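Local coordinates for protein putative acetyltransferase Sthe_0691 (Sphaerobacter thermophilus, PDB 3SHP) that is a putative acetyltransferase that probably transfers an acetyl group from acetyl-CoA to an acceptor not yet identified, at residues 120-134 against 154-168. Residues are numbered along the deposited sequence; the frame is centred on the assembly and turned at random.
Sequences LVITVEIAADEQRTL and RAGHRVDLLIYQAVD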
loop_
_atom_site.group_PDB
_atom_site.type_symbol
_atom_site.label_atom_id
_atom_site.label_comp_id
_atom_site.label_asym_id
_atom_site.label_seq_id
_atom_site.Cartn_x
_atom_site.Cartn_y
_atom_site.Cartn_z
ATOM N N LEU A 120 -32.953 16.090 -19.569
ATOM C CA LEU A 120 -32.545 16.378 -20.933
ATOM C C LEU A 120 -31.406 15.420 -21.333
ATOM O O LEU A 120 -31.149 15.252 -22.529
ATOM C CB LEU A 120 -32.146 17.862 -21.081
ATOM C CG LEU A 120 -33.282 18.844 -20.713
ATOM C CD1 LEU A 120 -32.893 20.331 -20.847
ATOM C CD2 LEU A 120 -34.567 18.561 -21.519
ATOM N N VAL A 121 -30.760 14.782 -20.342
ATOM C CA VAL A 121 -29.598 13.895 -20.581
ATOM C C VAL A 121 -29.585 12.684 -19.653
ATOM O O VAL A 121 -29.761 12.815 -18.430
ATOM C CB VAL A 121 -28.250 14.636 -20.412
ATOM C CG1 VAL A 121 -27.107 13.822 -20.985
ATOM C CG2 VAL A 121 -28.286 15.993 -21.080
ATOM N N ILE A 122 -29.405 11.508 -20.250
ATOM C CA ILE A 122 -29.201 10.248 -19.533
ATOM C C ILE A 122 -27.874 9.682 -20.017
ATOM O O ILE A 122 -27.631 9.624 -21.231
ATOM C CB ILE A 122 -30.329 9.222 -19.837
ATOM C CG1 ILE A 122 -31.701 9.796 -19.459
ATOM C CG2 ILE A 122 -30.099 7.905 -19.093
ATOM C CD1 ILE A 122 -32.919 8.861 -19.785
ATOM N N THR A 123 -27.033 9.264 -19.070
ATOM C CA THR A 123 -25.647 8.924 -19.342
ATOM C C THR A 123 -25.351 7.619 -18.588
ATOM O O THR A 123 -25.529 7.543 -17.357
ATOM C CB THR A 123 -24.697 10.086 -18.896
ATOM O OG1 THR A 123 -25.041 11.293 -19.590
ATOM C CG2 THR A 123 -23.233 9.780 -19.189
ATOM N N VAL A 124 -24.932 6.600 -19.336
ATOM C CA VAL A 124 -24.715 5.251 -18.798
ATOM C C VAL A 124 -23.333 4.702 -19.188
ATOM O O VAL A 124 -22.949 4.726 -20.368
ATOM C CB VAL A 124 -25.792 4.259 -19.314
ATOM C CG1 VAL A 124 -25.722 2.934 -18.558
ATOM C CG2 VAL A 124 -27.213 4.871 -19.186
ATOM N N GLU A 125 -22.611 4.173 -18.208
ATOM C CA GLU A 125 -21.331 3.494 -18.443
ATOM C C GLU A 125 -21.601 2.047 -18.826
ATOM O O GLU A 125 -22.363 1.345 -18.111
ATOM C CB GLU A 125 -20.477 3.495 -17.172
ATOM C CG GLU A 125 -19.997 4.851 -16.719
ATOM C CD GLU A 125 -18.888 4.756 -15.629
ATOM O OE1 GLU A 125 -18.675 3.647 -15.071
ATOM O OE2 GLU A 125 -18.243 5.794 -15.331
ATOM N N ILE A 126 -21.010 1.605 -19.953
ATOM C CA ILE A 126 -21.108 0.216 -20.395
ATOM C C ILE A 126 -19.805 -0.240 -21.046
ATOM O O ILE A 126 -19.322 0.397 -21.976
ATOM C CB ILE A 126 -22.260 -0.014 -21.419
ATOM C CG1 ILE A 126 -23.586 0.599 -20.926
ATOM C CG2 ILE A 126 -22.442 -1.527 -21.689
ATOM C CD1 ILE A 126 -24.685 0.610 -21.992
ATOM N N ALA A 127 -19.240 -1.345 -20.568
ATOM C CA ALA A 127 -17.964 -1.798 -21.102
ATOM C C ALA A 127 -18.198 -2.376 -22.488
ATOM O O ALA A 127 -19.242 -2.963 -22.737
ATOM C CB ALA A 127 -17.319 -2.840 -20.180
ATOM N N ALA A 128 -17.215 -2.243 -23.371
ATOM C CA ALA A 128 -17.399 -2.642 -24.750
ATOM C C ALA A 128 -17.652 -4.133 -24.917
ATOM O O ALA A 128 -18.157 -4.515 -25.939
ATOM C CB ALA A 128 -16.224 -2.167 -25.645
ATOM N N ASP A 129 -17.323 -4.972 -23.930
ATOM C CA ASP A 129 -17.567 -6.421 -24.073
ATOM C C ASP A 129 -18.890 -6.838 -23.418
ATOM O O ASP A 129 -19.185 -8.037 -23.305
ATOM C CB ASP A 129 -16.403 -7.248 -23.476
ATOM C CG ASP A 129 -16.111 -6.870 -22.045
ATOM O OD1 ASP A 129 -16.788 -5.953 -21.547
ATOM O OD2 ASP A 129 -15.206 -7.459 -21.412
ATOM N N GLU A 130 -19.655 -5.861 -22.938
ATOM C CA GLU A 130 -20.935 -6.181 -22.309
ATOM C C GLU A 130 -22.082 -6.241 -23.323
ATOM O O GLU A 130 -22.957 -5.375 -23.358
ATOM C CB GLU A 130 -21.200 -5.263 -21.104
ATOM C CG GLU A 130 -20.268 -5.620 -19.953
ATOM C CD GLU A 130 -20.075 -4.532 -18.880
ATOM O OE1 GLU A 130 -19.293 -4.816 -17.933
ATOM O OE2 GLU A 130 -20.679 -3.424 -18.955
ATOM N N GLN A 131 -22.060 -7.306 -24.121
ATOM C CA GLN A 131 -22.926 -7.479 -25.306
ATOM C C GLN A 131 -24.403 -7.195 -25.095
ATOM O O GLN A 131 -25.011 -6.389 -25.793
ATOM C CB GLN A 131 -22.804 -8.910 -25.840
ATOM C CG GLN A 131 -22.206 -9.012 -27.203
ATOM C CD GLN A 131 -22.564 -10.341 -27.898
ATOM O OE1 GLN A 131 -22.603 -11.416 -27.264
ATOM N NE2 GLN A 131 -22.831 -10.267 -29.212
ATOM N N ARG A 132 -24.977 -7.912 -24.143
ATOM C CA ARG A 132 -26.385 -7.800 -23.853
ATOM C C ARG A 132 -26.728 -6.428 -23.295
ATOM O O ARG A 132 -27.731 -5.841 -23.678
ATOM C CB ARG A 132 -26.798 -8.913 -22.907
ATOM C CG ARG A 132 -26.628 -10.273 -23.552
ATOM C CD ARG A 132 -26.983 -11.369 -22.605
ATOM N NE ARG A 132 -26.492 -12.667 -23.071
ATOM C CZ ARG A 132 -27.147 -13.471 -23.913
ATOM N NH1 ARG A 132 -28.328 -13.117 -24.422
ATOM N NH2 ARG A 132 -26.611 -14.639 -24.259
ATOM N N THR A 133 -25.887 -5.913 -22.405
ATOM C CA THR A 133 -26.095 -4.577 -21.853
ATOM C C THR A 133 -26.002 -3.505 -22.961
ATOM O O THR A 133 -26.817 -2.588 -23.023
ATOM C CB THR A 133 -25.117 -4.303 -20.683
ATOM O OG1 THR A 133 -25.207 -5.385 -19.738
ATOM C CG2 THR A 133 -25.449 -2.994 -19.976
ATOM N N LEU A 134 -25.029 -3.636 -23.857
ATOM C CA LEU A 134 -24.969 -2.723 -25.007
ATOM C C LEU A 134 -26.270 -2.796 -25.822
ATOM O O LEU A 134 -26.828 -1.756 -26.221
ATOM C CB LEU A 134 -23.772 -3.046 -25.898
ATOM C CG LEU A 134 -22.415 -2.772 -25.239
ATOM C CD1 LEU A 134 -21.340 -3.410 -26.091
ATOM C CD2 LEU A 134 -22.168 -1.255 -25.066
ATOM N N ARG A 154 -9.606 -6.682 -17.849
ATOM C CA ARG A 154 -10.168 -8.021 -17.888
ATOM C C ARG A 154 -9.018 -9.028 -17.735
ATOM O O ARG A 154 -7.836 -8.657 -17.602
ATOM C CB ARG A 154 -10.925 -8.270 -19.218
ATOM C CG ARG A 154 -12.129 -7.341 -19.498
ATOM C CD ARG A 154 -13.279 -7.546 -18.473
ATOM N NE ARG A 154 -14.503 -6.891 -18.921
ATOM C CZ ARG A 154 -15.401 -6.313 -18.125
ATOM N NH1 ARG A 154 -15.244 -6.271 -16.798
ATOM N NH2 ARG A 154 -16.476 -5.754 -18.664
ATOM N N ALA A 155 -9.357 -10.307 -17.780
ATOM C CA ALA A 155 -8.361 -11.330 -17.641
ATOM C C ALA A 155 -7.529 -11.344 -18.916
ATOM O O ALA A 155 -8.076 -11.572 -20.013
ATOM C CB ALA A 155 -9.027 -12.676 -17.404
ATOM N N GLY A 156 -6.229 -11.056 -18.771
ATOM C CA GLY A 156 -5.309 -11.097 -19.882
ATOM C C GLY A 156 -5.324 -9.922 -20.861
ATOM O O GLY A 156 -4.508 -9.878 -21.751
ATOM N N HIS A 157 -6.242 -8.968 -20.703
ATOM C CA HIS A 157 -6.439 -7.907 -21.697
ATOM C C HIS A 157 -7.295 -6.819 -21.071
ATOM O O HIS A 157 -7.733 -6.965 -19.936
ATOM C CB HIS A 157 -7.094 -8.438 -23.016
ATOM C CG HIS A 157 -8.526 -8.884 -22.865
ATOM N ND1 HIS A 157 -8.893 -9.987 -22.118
ATOM C CD2 HIS A 157 -9.680 -8.379 -23.374
ATOM C CE1 HIS A 157 -10.210 -10.136 -22.168
ATOM N NE2 HIS A 157 -10.712 -9.172 -22.918
ATOM N N ARG A 158 -7.513 -5.736 -21.817
ATOM C CA ARG A 158 -8.330 -4.621 -21.367
ATOM C C ARG A 158 -9.344 -4.320 -22.440
ATOM O O ARG A 158 -9.098 -4.611 -23.604
ATOM C CB ARG A 158 -7.465 -3.392 -21.102
ATOM C CG ARG A 158 -6.347 -3.660 -20.082
ATOM C CD ARG A 158 -5.621 -2.385 -19.689
ATOM N NE ARG A 158 -6.464 -1.447 -18.935
ATOM C CZ ARG A 158 -6.610 -1.466 -17.617
ATOM N NH1 ARG A 158 -5.973 -2.398 -16.883
ATOM N NH2 ARG A 158 -7.399 -0.558 -17.033
ATOM N N VAL A 159 -10.494 -3.783 -22.046
ATOM C CA VAL A 159 -11.520 -3.391 -23.002
ATOM C C VAL A 159 -11.948 -1.941 -22.772
ATOM O O VAL A 159 -11.731 -1.378 -21.692
ATOM C CB VAL A 159 -12.749 -4.315 -22.965
ATOM C CG1 VAL A 159 -12.327 -5.799 -23.143
ATOM C CG2 VAL A 159 -13.540 -4.100 -21.699
ATOM N N ASP A 160 -12.547 -1.344 -23.792
ATOM C CA ASP A 160 -12.949 0.046 -23.708
ATOM C C ASP A 160 -14.109 0.188 -22.760
ATOM O O ASP A 160 -14.971 -0.687 -22.672
ATOM C CB ASP A 160 -13.386 0.590 -25.075
ATOM C CG ASP A 160 -12.317 0.471 -26.139
ATOM O OD1 ASP A 160 -11.142 0.177 -25.835
ATOM O OD2 ASP A 160 -12.671 0.664 -27.311
ATOM N N LEU A 161 -14.155 1.308 -22.063
ATOM C CA LEU A 161 -15.401 1.731 -21.445
ATOM C C LEU A 161 -16.121 2.643 -22.432
ATOM O O LEU A 161 -15.521 3.593 -22.960
ATOM C CB LEU A 161 -15.143 2.500 -20.154
ATOM C CG LEU A 161 -16.436 2.879 -19.410
ATOM C CD1 LEU A 161 -17.225 1.598 -19.056
ATOM C CD2 LEU A 161 -16.172 3.779 -18.162
ATOM N N LEU A 162 -17.398 2.367 -22.665
ATOM C CA LEU A 162 -18.204 3.177 -23.552
ATOM C C LEU A 162 -19.181 3.953 -22.720
ATOM O O LEU A 162 -19.636 3.454 -21.699
ATOM C CB LEU A 162 -18.962 2.293 -24.548
ATOM C CG LEU A 162 -18.105 1.364 -25.424
ATOM C CD1 LEU A 162 -18.966 0.555 -26.422
ATOM C CD2 LEU A 162 -17.083 2.197 -26.145
ATOM N N ILE A 163 -19.497 5.176 -23.144
ATOM C CA ILE A 163 -20.530 5.978 -22.496
ATOM C C ILE A 163 -21.677 6.163 -23.472
ATOM O O ILE A 163 -21.506 6.760 -24.550
ATOM C CB ILE A 163 -20.028 7.375 -22.100
ATOM C CG1 ILE A 163 -18.700 7.294 -21.340
ATOM C CG2 ILE A 163 -21.121 8.129 -21.328
ATOM C CD1 ILE A 163 -18.815 6.669 -19.938
ATOM N N TYR A 164 -22.840 5.638 -23.094
ATOM C CA TYR A 164 -24.039 5.728 -23.910
ATOM C C TYR A 164 -24.885 6.857 -23.363
ATOM O O TYR A 164 -24.968 7.036 -22.145
ATOM C CB TYR A 164 -24.828 4.401 -23.864
ATOM C CG TYR A 164 -24.410 3.436 -24.947
ATOM C CD1 TYR A 164 -23.142 2.856 -24.933
ATOM C CD2 TYR A 164 -25.276 3.107 -25.986
ATOM C CE1 TYR A 164 -22.740 1.992 -25.932
ATOM C CE2 TYR A 164 -24.887 2.218 -27.000
ATOM C CZ TYR A 164 -23.622 1.663 -26.949
ATOM O OH TYR A 164 -23.202 0.780 -27.919
ATOM N N GLN A 165 -25.518 7.601 -24.269
ATOM C CA GLN A 165 -26.328 8.767 -23.906
ATOM C C GLN A 165 -27.589 8.884 -24.730
ATOM O O GLN A 165 -27.640 8.451 -25.887
ATOM C CB GLN A 165 -25.506 10.054 -24.054
ATOM C CG GLN A 165 -24.397 10.180 -22.997
ATOM C CD GLN A 165 -23.786 11.584 -22.954
ATOM O OE1 GLN A 165 -23.056 11.993 -23.872
ATOM N NE2 GLN A 165 -24.075 12.320 -21.889
ATOM N N ALA A 166 -28.621 9.444 -24.119
ATOM C CA ALA A 166 -29.689 10.067 -24.874
ATOM C C ALA A 166 -29.718 11.518 -24.435
ATOM O O ALA A 166 -29.689 11.838 -23.225
ATOM C CB ALA A 166 -31.013 9.388 -24.623
ATOM N N VAL A 167 -29.737 12.394 -25.428
ATOM C CA VAL A 167 -29.736 13.820 -25.203
ATOM C C VAL A 167 -30.912 14.448 -25.963
ATOM O O VAL A 167 -31.013 14.333 -27.193
ATOM C CB VAL A 167 -28.397 14.448 -25.633
ATOM C CG1 VAL A 167 -28.411 15.978 -25.458
ATOM C CG2 VAL A 167 -27.210 13.802 -24.866
ATOM N N ASP A 168 -31.800 15.094 -25.213
ATOM C CA ASP A 168 -32.945 15.808 -25.764
ATOM C C ASP A 168 -32.530 16.754 -26.893
ATOM O O ASP A 168 -31.504 17.444 -26.782
ATOM C CB ASP A 168 -33.651 16.584 -24.644
ATOM C CG ASP A 168 -34.953 17.212 -25.092
ATOM O OD1 ASP A 168 -34.892 18.186 -25.867
ATOM O OD2 ASP A 168 -36.038 16.746 -24.655
HETATM O O HOH W 1 -13.502 -9.137 -23.275
HETATM O O HOH W 2 -17.440 -4.644 -15.452
#
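Strands 121-127 and 157-167 pair antiparallel from Val121-Val167 to Ala127-Leu161, as in the C-terminal half of a GNAT-like acetyltransferase fold, where strand 121-127 also runs parallel to strand 84-91. On one face Thr123 and Gln165 lie side by side, and the amide N-H of Gln165 NE2 reaches Thr123 OG1 at 2.7 Å, close to the amide plane; Gln165 OE1 accepts from Ala44 N. Next along this face, Thr123 CG2 presses on Ile163 CG2, and Leu161 CD2 packs across the carboxylate carbon of Glu125, whose oxygens form salt bridges with Arg88 and Arg41. On the other face, Ile126 crosses Tyr164 at about a right angle, CD1 to CD1 4.0 Å. Leu134, from the helix after the Ala127-Glu130 type I turn, brings CD2 within 3.4 Å of Tyr164 CE1, while Tyr164 OH bonds Glu138. Beyond the pairing, Arg154, its chain bent at chi2 (-65°), grips Asp129 side-on: NE meets OD2 at 2.6 Å and NH2 meets OD1 at 2.9 Å, both on syn lone pairs. The same NH2 also bonds Glu130 OE1, approaching from above the carboxylate plane, while Glu130 OE2 accepts Ala127 N at 3.0 Å.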